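PDB 4AT2: 3-ketosteroid-delta4-5alpha-dehydrogenase from Rhodococcus jostii, which probably uses its bound FAD to introduce the delta-4 double bond into 3-keto-5alpha-steroids during steroid catabolism. Local coordinates for residues W151-F160 / A370-R378; L228-I239 / V250-L258. All coordinates share one frame; numbering follows the deposited sequence.

Interactions 1 and 2 lie on opposite sides of the chain's centre, with nearest atoms about 25 Å apart, and they share no helix or strand. Interaction 1 joins two loops, W151-F160 and A370-R378, in a partly buried contact that reaches from partly exposed, water-bridged threonine and glutamate groups to the steroid. No direct hydrogen bond crosses it; waters and apolar touches do the joining. Interaction 2, the more buried, is built from strands: 236-239 and 250-252 pair by backbone hydrogen bonds within a mixed sheet, and valine, leucine and isoleucine side chains pack between two sheets. Interaction 1 supplies Trp156, Glu157 and Thr374 to the steroid pocket; interaction 2 is structural packing.

Interaction 1 of 2, residues W151-F160 / A370-R378; sequences WGEPGWEPPF and ATTATPFLR. With ASD (4-androstene-3-17-dione), chain B.
Trp156 lays one face of its indole on 4-androstene-3,17-dione, has Thr374 OG1 at its edge, and touches Leu377 through CD1 and NE1. From its CB, 3.9 Å from steroid C15, the side chain runs to CG, which lies near the angular methyl C18. With CG beside the backbone N (chi1 -79°) and chi2 at 114°, one indole face is turned to the steroid. CD1 meets Leu377 CD1 at 3.8 Å and has Thr374 OG1 near the ring plane; NE1 touches the same leucine methyl and makes a weak hydrogen bond to Cys315 O. C18 stands over the indole, 3.5 Å from CD2, a CH-pi contact, while CZ3 at the far end approaches the second angular methyl, C19, to 3.4 Å. With an alanine in place of Trp156, the two angular methyls would probably lose the ring face they rest on, and Leu377 CD1 its aromatic neighbour. Thr374 CG2 closes on C15 and C16 of the D ring, and Glu157 OE2, hydrogen-bonded to Thr195, lies 3.7 Å from C7.

Farther along, Ala373 CB rests on Glu157 CG at 3.6 Å, and Thr371 CG2 fits among Pro159 CG, Trp151 CH2 and Phe160 CZ. Waters bridge the loops: one accepts from Trp151 NE1 and donates to Pro154 O and Thr371 O, another links Glu157 O to Ala373 N, and a third takes the Trp156 N-H and donates to Thr374 OG1. Thr372 OG1 accepts from Thr374 N in an ST turn, and both threonine hydroxyls bond Asp316. Gln318 of helix 317-320 bonds Thr371 O and Glu153 OE1, Pro154 and Trp156 lean on Pro317 of that helix, and strand 164-165 lies against Trp151 and Pro158.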
loop_
_atom_site.group_PDB
_atom_site.type_symbol
_atom_site.label_atom_id
_atom_site.label_comp_id
_atom_site.label_asym_id
_atom_site.label_seq_id
_atom_site.Cartn_x
_atom_site.Cartn_y
_atom_site.Cartn_z
ATOM N N TRP A 151 10.349 -7.164 31.638
ATOM C CA TRP A 151 9.081 -7.885 31.728
ATOM C C TRP A 151 9.026 -8.895 30.621
ATOM O O TRP A 151 9.137 -8.533 29.455
ATOM C CB TRP A 151 7.900 -6.929 31.597
ATOM C CG TRP A 151 6.589 -7.666 31.714
ATOM C CD1 TRP A 151 5.647 -7.897 30.717
ATOM C CD2 TRP A 151 6.065 -8.354 32.906
ATOM N NE1 TRP A 151 4.594 -8.633 31.201
ATOM C CE2 TRP A 151 4.782 -8.942 32.506
ATOM C CE3 TRP A 151 6.503 -8.507 34.221
ATOM C CZ2 TRP A 151 3.989 -9.662 33.398
ATOM C CZ3 TRP A 151 5.692 -9.226 35.112
ATOM C CH2 TRP A 151 4.472 -9.793 34.706
ATOM N N GLY A 152 8.834 -10.165 30.979
ATOM C CA GLY A 152 8.972 -11.258 30.019
ATOM C C GLY A 152 7.711 -11.977 29.564
ATOM O O GLY A 152 7.805 -12.944 28.812
ATOM N N GLU A 153 6.536 -11.513 29.981
ATOM C CA GLU A 153 5.303 -12.220 29.632
ATOM C C GLU A 153 4.598 -11.552 28.461
ATOM O O GLU A 153 4.775 -10.358 28.239
ATOM C CB GLU A 153 4.366 -12.318 30.843
ATOM C CG GLU A 153 5.009 -13.009 32.046
ATOM C CD GLU A 153 4.076 -13.146 33.236
ATOM O OE1 GLU A 153 2.843 -13.055 33.060
ATOM O OE2 GLU A 153 4.575 -13.362 34.366
ATOM N N PRO A 154 3.800 -12.322 27.700
ATOM C CA PRO A 154 3.043 -11.708 26.612
ATOM C C PRO A 154 2.170 -10.569 27.119
ATOM O O PRO A 154 1.551 -10.686 28.193
ATOM C CB PRO A 154 2.170 -12.862 26.103
ATOM C CG PRO A 154 2.954 -14.092 26.465
ATOM C CD PRO A 154 3.499 -13.760 27.825
ATOM N N GLY A 155 2.131 -9.476 26.360
ATOM C CA GLY A 155 1.307 -8.326 26.719
ATOM C C GLY A 155 1.562 -7.158 25.788
ATOM O O GLY A 155 2.476 -7.199 24.966
ATOM N N TRP A 156 0.754 -6.116 25.937
ATOM C CA TRP A 156 0.863 -4.915 25.123
ATOM C C TRP A 156 1.811 -3.910 25.722
ATOM O O TRP A 156 2.396 -3.097 25.005
ATOM C CB TRP A 156 -0.513 -4.286 24.962
ATOM C CG TRP A 156 -1.401 -4.948 23.940
ATOM C CD1 TRP A 156 -2.598 -5.639 24.162
ATOM C CD2 TRP A 156 -1.225 -4.960 22.482
ATOM N NE1 TRP A 156 -3.139 -6.065 22.974
ATOM C CE2 TRP A 156 -2.370 -5.689 21.932
ATOM C CE3 TRP A 156 -0.268 -4.445 21.604
ATOM C CZ2 TRP A 156 -2.537 -5.881 20.558
ATOM C CZ3 TRP A 156 -0.441 -4.653 20.225
ATOM C CH2 TRP A 156 -1.557 -5.348 19.716
ATOM N N GLU A 157 1.962 -3.951 27.044
ATOM C CA GLU A 157 2.949 -3.128 27.748
ATOM C C GLU A 157 3.300 -3.745 29.108
ATOM O O GLU A 157 2.617 -4.662 29.569
ATOM C CB GLU A 157 2.465 -1.678 27.906
ATOM C CG GLU A 157 1.031 -1.499 28.350
ATOM C CD GLU A 157 0.578 -0.045 28.270
ATOM O OE1 GLU A 157 1.116 0.790 29.031
ATOM O OE2 GLU A 157 -0.314 0.269 27.449
ATOM N N PRO A 158 4.386 -3.269 29.742
ATOM C CA PRO A 158 4.711 -3.821 31.057
ATOM C C PRO A 158 3.585 -3.458 32.037
ATOM O O PRO A 158 3.170 -2.296 32.060
ATOM C CB PRO A 158 6.016 -3.100 31.425
ATOM C CG PRO A 158 6.566 -2.586 30.136
ATOM C CD PRO A 158 5.356 -2.241 29.322
ATOM N N PRO A 159 3.059 -4.442 32.787
ATOM C CA PRO A 159 2.020 -4.161 33.794
ATOM C C PRO A 159 2.530 -3.280 34.925
ATOM O O PRO A 159 1.745 -2.560 35.550
ATOM C CB PRO A 159 1.663 -5.547 34.341
ATOM C CG PRO A 159 2.778 -6.443 33.929
ATOM C CD PRO A 159 3.255 -5.892 32.614
ATOM N N PHE A 160 3.836 -3.338 35.170
ATOM C CA PHE A 160 4.460 -2.562 36.230
ATOM C C PHE A 160 5.417 -1.534 35.618
ATOM O O PHE A 160 5.308 -1.204 34.431
ATOM C CB PHE A 160 5.143 -3.509 37.228
ATOM C CG PHE A 160 4.270 -4.665 37.658
ATOM C CD1 PHE A 160 3.106 -4.441 38.401
ATOM C CD2 PHE A 160 4.598 -5.979 37.319
ATOM C CE1 PHE A 160 2.293 -5.502 38.793
ATOM C CE2 PHE A 160 3.791 -7.044 37.714
ATOM C CZ PHE A 160 2.639 -6.804 38.450
ATOM N N ALA A 370 -3.728 -14.458 34.255
ATOM C CA ALA A 370 -2.326 -14.078 34.057
ATOM C C ALA A 370 -2.163 -12.570 34.135
ATOM O O ALA A 370 -3.096 -11.808 33.844
ATOM C CB ALA A 370 -1.814 -14.596 32.714
ATOM N N THR A 371 -0.958 -12.137 34.499
ATOM C CA THR A 371 -0.693 -10.729 34.762
ATOM C C THR A 371 -0.657 -9.932 33.467
ATOM O O THR A 371 0.098 -10.262 32.552
ATOM C CB THR A 371 0.645 -10.560 35.508
ATOM O OG1 THR A 371 0.623 -11.337 36.714
ATOM C CG2 THR A 371 0.904 -9.090 35.847
ATOM N N THR A 372 -1.458 -8.871 33.402
ATOM C CA THR A 372 -1.528 -8.049 32.195
ATOM C C THR A 372 -1.789 -6.570 32.480
ATOM O O THR A 372 -2.479 -6.224 33.445
ATOM C CB THR A 372 -2.574 -8.579 31.186
ATOM O OG1 THR A 372 -2.575 -7.737 30.029
ATOM C CG2 THR A 372 -4.003 -8.591 31.788
ATOM N N ALA A 373 -1.247 -5.710 31.613
ATOM C CA ALA A 373 -1.539 -4.281 31.655
ATOM C C ALA A 373 -2.923 -3.967 31.075
ATOM O O ALA A 373 -3.428 -2.860 31.240
ATOM C CB ALA A 373 -0.462 -3.487 30.919
ATOM N N THR A 374 -3.533 -4.936 30.399
ATOM C CA THR A 374 -4.785 -4.694 29.675
ATOM C C THR A 374 -5.876 -5.714 30.060
ATOM O O THR A 374 -6.376 -6.425 29.201
ATOM C CB THR A 374 -4.570 -4.672 28.130
ATOM O OG1 THR A 374 -4.010 -5.916 27.687
ATOM C CG2 THR A 374 -3.626 -3.554 27.701
ATOM N N PRO A 375 -6.252 -5.784 31.359
ATOM C CA PRO A 375 -7.297 -6.746 31.746
ATOM C C PRO A 375 -8.641 -6.458 31.066
ATOM O O PRO A 375 -9.464 -7.363 30.922
ATOM C CB PRO A 375 -7.398 -6.565 33.272
ATOM C CG PRO A 375 -6.962 -5.151 33.493
ATOM C CD PRO A 375 -5.850 -4.934 32.496
ATOM N N PHE A 376 -8.836 -5.213 30.632
ATOM C CA PHE A 376 -10.052 -4.798 29.925
ATOM C C PHE A 376 -10.150 -5.403 28.517
ATOM O O PHE A 376 -11.202 -5.341 27.874
ATOM C CB PHE A 376 -10.152 -3.263 29.883
ATOM C CG PHE A 376 -8.896 -2.580 29.400
ATOM C CD1 PHE A 376 -8.698 -2.340 28.041
ATOM C CD2 PHE A 376 -7.907 -2.175 30.306
ATOM C CE1 PHE A 376 -7.541 -1.711 27.588
ATOM C CE2 PHE A 376 -6.750 -1.543 29.854
ATOM C CZ PHE A 376 -6.569 -1.316 28.496
ATOM N N LEU A 377 -9.048 -5.988 28.043
ATOM C CA LEU A 377 -9.037 -6.699 26.761
ATOM C C LEU A 377 -9.246 -8.206 26.922
ATOM O O LEU A 377 -9.040 -8.974 25.975
ATOM C CB LEU A 377 -7.744 -6.408 25.981
ATOM C CG LEU A 377 -7.507 -4.942 25.604
ATOM C CD1 LEU A 377 -6.238 -4.833 24.776
ATOM C CD2 LEU A 377 -8.691 -4.316 24.866
ATOM N N ARG A 378 -9.664 -8.635 28.116
ATOM C CA ARG A 378 -9.968 -10.054 28.321
ATOM C C ARG A 378 -11.333 -10.409 27.738
ATOM O O ARG A 378 -12.337 -10.496 28.457
ATOM C CB ARG A 378 -9.880 -10.443 29.798
ATOM C CG ARG A 378 -8.456 -10.471 30.325
ATOM C CD ARG A 378 -8.450 -10.442 31.839
ATOM N NE ARG A 378 -7.100 -10.581 32.392
ATOM C CZ ARG A 378 -6.810 -10.415 33.681
ATOM N NH1 ARG A 378 -7.765 -10.070 34.547
ATOM N NH2 ARG A 378 -5.566 -10.593 34.115
HETATM C C1 ASD B . 0.208 1.192 19.739
HETATM C C10 ASD B . 0.143 0.055 20.774
HETATM C C11 ASD B . -2.432 -0.074 20.568
HETATM C C12 ASD B . -3.823 -0.120 21.244
HETATM C C13 ASD B . -3.804 -1.057 22.449
HETATM C C14 ASD B . -2.693 -0.610 23.398
HETATM C C15 ASD B . -3.011 -1.278 24.744
HETATM C C16 ASD B . -4.540 -1.158 24.853
HETATM C C17 ASD B . -4.957 -0.969 23.403
HETATM C C18 ASD B . -3.758 -2.525 22.014
HETATM C C19 ASD B . 0.325 -1.294 20.073
HETATM C C2 ASD B . 1.578 1.341 19.041
HETATM C C3 ASD B . 2.730 1.227 20.016
HETATM C C4 ASD B . 2.461 0.786 21.408
HETATM C C5 ASD B . 1.293 0.196 21.758
HETATM C C6 ASD B . 1.188 -0.379 23.165
HETATM C C7 ASD B . -0.208 -0.211 23.762
HETATM C C8 ASD B . -1.281 -0.721 22.800
HETATM C C9 ASD B . -1.221 0.133 21.508
HETATM O O1 ASD B . 3.873 1.523 19.669
HETATM O O2 ASD B . -6.113 -0.788 23.040
HETATM O O HOH W 1 1.763 -9.221 30.528
HETATM O O HOH W 2 1.146 -14.067 34.877
HETATM O O HOH W 3 3.323 -12.806 36.863
HETATM O O HOH W 4 -1.231 -6.221 27.849
HETATM O O HOH W 5 0.852 -6.644 29.820
#

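Interaction 2 of 2, residues L228-I239 / V250-L258; sequences LVTDDTGRVVGI and VRARRGVVL
Val237 O, 2.9 Å from Ala252 N, receives that N-H almost straight (169°) but from 46° above the carbonyl plane; a water held by NH1 of Arg251, whose NE forms a salt bridge with Glu41, lies 3.1 Å from Val237 O. Two residues on, Ile239 and Val250 form the antiparallel hydrogen-bonded pair: Ile239 N gives to Val250 O in the carbonyl plane, and Val250 N returns a 2.9 Å bond to Ile239 O. Between these bonds Gly238 faces Arg251 in a non-hydrogen-bonded pair, where a CB on the glycine would clash with Val250 O. Val237 and Gly238 oppose Val229, a classic beta bulge in the strand between 223-230 and 246-252.

After Ala252 the chain turns a corner at Arg253 and Arg254, leaving this mixed sheet for strand 255-258 of the parallel sheet, which resembles that of Rossmann-type FAD-binding folds. Val256 packs against strand 236-239: CG2 meets Val236 CG1 at 3.6 Å, and CG1 meets Ile239 CG2 at 3.9 Å. Chi1 of 66° puts Ile239 CG1 between its backbone N and carbonyl carbon, carrying CD1 alongside Val250 CG2. Leu228 CD2 touches Val256 and Leu258, with Leu471 of strand 471-473 beside both leucines.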
loop_
_atom_site.group_PDB
_atom_site.type_symbol
_atom_site.label_atom_id
_atom_site.label_comp_id
_atom_site.label_asym_id
_atom_site.label_seq_id
_atom_site.Cartn_x
_atom_site.Cartn_y
_atom_site.Cartn_z
ATOM N N LEU A 228 3.474 27.156 4.228
ATOM C CA LEU A 228 4.868 27.564 4.295
ATOM C C LEU A 228 5.053 28.866 3.532
ATOM O O LEU A 228 4.342 29.122 2.561
ATOM C CB LEU A 228 5.760 26.482 3.692
ATOM C CG LEU A 228 5.675 25.137 4.443
ATOM C CD1 LEU A 228 6.275 23.993 3.641
ATOM C CD2 LEU A 228 6.355 25.223 5.803
ATOM N N VAL A 229 6.009 29.675 3.982
ATOM C CA VAL A 229 6.394 30.886 3.281
ATOM C C VAL A 229 7.733 30.622 2.595
ATOM O O VAL A 229 8.660 30.108 3.221
ATOM C CB VAL A 229 6.557 32.077 4.243
ATOM C CG1 VAL A 229 6.944 33.335 3.473
ATOM C CG2 VAL A 229 5.271 32.309 5.024
ATOM N N THR A 230 7.825 30.959 1.309
ATOM C CA THR A 230 9.065 30.754 0.560
ATOM C C THR A 230 9.576 32.067 -0.037
ATOM O O THR A 230 8.782 32.942 -0.357
ATOM C CB THR A 230 8.904 29.711 -0.575
ATOM O OG1 THR A 230 7.860 30.120 -1.467
ATOM C CG2 THR A 230 8.577 28.338 -0.009
ATOM N N ASP A 231 10.892 32.208 -0.179
ATOM C CA ASP A 231 11.424 33.360 -0.925
ATOM C C ASP A 231 11.539 33.013 -2.415
ATOM O O ASP A 231 11.121 31.929 -2.832
ATOM C CB ASP A 231 12.743 33.886 -0.327
ATOM C CG ASP A 231 13.900 32.903 -0.458
ATOM O OD1 ASP A 231 13.863 31.994 -1.306
ATOM O OD2 ASP A 231 14.873 33.063 0.296
ATOM N N ASP A 232 12.100 33.918 -3.216
ATOM C CA ASP A 232 12.116 33.714 -4.672
ATOM C C ASP A 232 13.094 32.629 -5.149
ATOM O O ASP A 232 13.095 32.269 -6.328
ATOM C CB ASP A 232 12.293 35.038 -5.443
ATOM C CG ASP A 232 13.579 35.774 -5.099
ATOM O OD1 ASP A 232 14.513 35.185 -4.504
ATOM O OD2 ASP A 232 13.660 36.977 -5.453
ATOM N N THR A 233 13.908 32.106 -4.235
ATOM C CA THR A 233 14.786 30.971 -4.543
ATOM C C THR A 233 14.107 29.644 -4.215
ATOM O O THR A 233 14.627 28.574 -4.545
ATOM C CB THR A 233 16.127 31.037 -3.775
ATOM O OG1 THR A 233 15.920 30.659 -2.403
ATOM C CG2 THR A 233 16.735 32.439 -3.841
ATOM N N GLY A 234 12.944 29.717 -3.565
ATOM C CA GLY A 234 12.227 28.513 -3.147
ATOM C C GLY A 234 12.584 28.055 -1.738
ATOM O O GLY A 234 12.078 27.038 -1.268
ATOM N N ARG A 235 13.458 28.795 -1.064
ATOM C CA ARG A 235 13.809 28.501 0.328
ATOM C C ARG A 235 12.612 28.750 1.261
ATOM O O ARG A 235 11.916 29.760 1.129
ATOM C CB ARG A 235 14.991 29.371 0.778
ATOM C CG ARG A 235 15.390 29.129 2.225
ATOM C CD ARG A 235 16.474 30.047 2.769
ATOM N NE ARG A 235 16.747 29.630 4.146
ATOM C CZ ARG A 235 17.589 28.652 4.484
ATOM N NH1 ARG A 235 18.305 28.015 3.563
ATOM N NH2 ARG A 235 17.730 28.317 5.754
ATOM N N VAL A 236 12.391 27.839 2.207
ATOM C CA VAL A 236 11.363 28.033 3.222
ATOM C C VAL A 236 11.927 28.991 4.264
ATOM O O VAL A 236 12.963 28.711 4.872
ATOM C CB VAL A 236 10.942 26.699 3.873
ATOM C CG1 VAL A 236 10.000 26.935 5.042
ATOM C CG2 VAL A 236 10.276 25.804 2.837
ATOM N N VAL A 237 11.242 30.117 4.460
ATOM C CA VAL A 237 11.745 31.197 5.314
ATOM C C VAL A 237 10.774 31.539 6.445
ATOM O O VAL A 237 10.986 32.491 7.195
ATOM C CB VAL A 237 12.055 32.472 4.493
ATOM C CG1 VAL A 237 13.177 32.200 3.496
ATOM C CG2 VAL A 237 10.792 32.993 3.816
ATOM N N GLY A 238 9.706 30.755 6.572
ATOM C CA GLY A 238 8.730 30.984 7.642
ATOM C C GLY A 238 7.454 30.212 7.403
ATOM O O GLY A 238 7.387 29.392 6.489
ATOM N N ILE A 239 6.444 30.470 8.231
ATOM C CA ILE A 239 5.140 29.818 8.098
ATOM C C ILE A 239 4.018 30.828 8.318
ATOM O O ILE A 239 4.238 31.884 8.912
ATOM C CB ILE A 239 4.961 28.625 9.083
ATOM C CG1 ILE A 239 4.940 29.071 10.558
ATOM C CG2 ILE A 239 6.038 27.575 8.875
ATOM C CD1 ILE A 239 3.594 29.586 11.051
ATOM N N VAL A 250 5.118 33.771 10.937
ATOM C CA VAL A 250 6.243 33.490 11.822
ATOM C C VAL A 250 7.488 33.276 10.974
ATOM O O VAL A 250 7.507 32.388 10.122
ATOM C CB VAL A 250 5.982 32.229 12.682
ATOM C CG1 VAL A 250 7.177 31.949 13.576
ATOM C CG2 VAL A 250 4.711 32.385 13.521
ATOM N N ARG A 251 8.517 34.088 11.210
ATOM C CA ARG A 251 9.744 34.033 10.421
ATOM C C ARG A 251 10.716 33.006 10.984
ATOM O O ARG A 251 10.888 32.918 12.197
ATOM C CB ARG A 251 10.424 35.400 10.371
ATOM C CG ARG A 251 11.474 35.466 9.277
ATOM C CD ARG A 251 11.784 36.890 8.875
ATOM N NE ARG A 251 12.853 37.466 9.681
ATOM C CZ ARG A 251 14.152 37.278 9.450
ATOM N NH1 ARG A 251 14.550 36.495 8.448
ATOM N NH2 ARG A 251 15.055 37.861 10.232
ATOM N N ALA A 252 11.324 32.221 10.089
ATOM C CA ALA A 252 12.327 31.218 10.457
ATOM C C ALA A 252 13.628 31.552 9.742
ATOM O O ALA A 252 13.768 31.271 8.543
ATOM C CB ALA A 252 11.848 29.811 10.074
ATOM N N ARG A 253 14.578 32.153 10.458
ATOM C CA ARG A 253 15.830 32.589 9.827
ATOM C C ARG A 253 16.677 31.433 9.285
ATOM O O ARG A 253 17.328 31.578 8.248
ATOM C CB ARG A 253 16.678 33.444 10.781
ATOM C CG ARG A 253 15.974 34.668 11.346
ATOM C CD ARG A 253 16.887 35.403 12.319
ATOM N NE ARG A 253 16.162 36.398 13.110
ATOM C CZ ARG A 253 15.760 36.224 14.371
ATOM N NH1 ARG A 253 16.012 35.091 15.026
ATOM N NH2 ARG A 253 15.114 37.201 14.987
ATOM N N ARG A 254 16.660 30.296 9.977
ATOM C CA ARG A 254 17.526 29.165 9.622
ATOM C C ARG A 254 16.753 27.936 9.160
ATOM O O ARG A 254 17.208 27.208 8.286
ATOM C CB ARG A 254 18.432 28.787 10.798
ATOM C CG ARG A 254 19.294 29.932 11.313
ATOM C CD ARG A 254 20.279 29.442 12.361
ATOM N NE ARG A 254 20.883 30.547 13.114
ATOM C CZ ARG A 254 21.656 30.387 14.187
ATOM N NH1 ARG A 254 21.947 29.172 14.635
ATOM N NH2 ARG A 254 22.153 31.453 14.812
ATOM N N GLY A 255 15.580 27.693 9.735
ATOM C CA GLY A 255 14.807 26.532 9.301
ATOM C C GLY A 255 13.478 26.343 9.989
ATOM O O GLY A 255 13.279 26.786 11.120
ATOM N N VAL A 256 12.575 25.683 9.271
ATOM C CA VAL A 256 11.287 25.249 9.781
ATOM C C VAL A 256 11.376 23.735 9.963
ATOM O O VAL A 256 11.819 23.019 9.056
ATOM C CB VAL A 256 10.149 25.563 8.787
ATOM C CG1 VAL A 256 8.848 24.874 9.199
ATOM C CG2 VAL A 256 9.943 27.069 8.663
ATOM N N VAL A 257 10.991 23.257 11.143
ATOM C CA VAL A 257 10.888 21.810 11.401
ATOM C C VAL A 257 9.415 21.418 11.487
ATOM O O VAL A 257 8.705 21.851 12.393
ATOM C CB VAL A 257 11.595 21.384 12.710
ATOM C CG1 VAL A 257 11.444 19.873 12.936
ATOM C CG2 VAL A 257 13.072 21.778 12.687
ATOM N N LEU A 258 8.972 20.585 10.550
ATOM C CA LEU A 258 7.608 20.050 10.590
ATOM C C LEU A 258 7.565 18.834 11.501
ATOM O O LEU A 258 8.272 17.850 11.278
ATOM C CB LEU A 258 7.116 19.683 9.183
ATOM C CG LEU A 258 7.131 20.823 8.150
ATOM C CD1 LEU A 258 6.731 20.288 6.780
ATOM C CD2 LEU A 258 6.206 21.953 8.565
HETATM O O HOH W 6 14.913 29.305 6.780
HETATM O O HOH W 7 13.598 34.123 7.086
#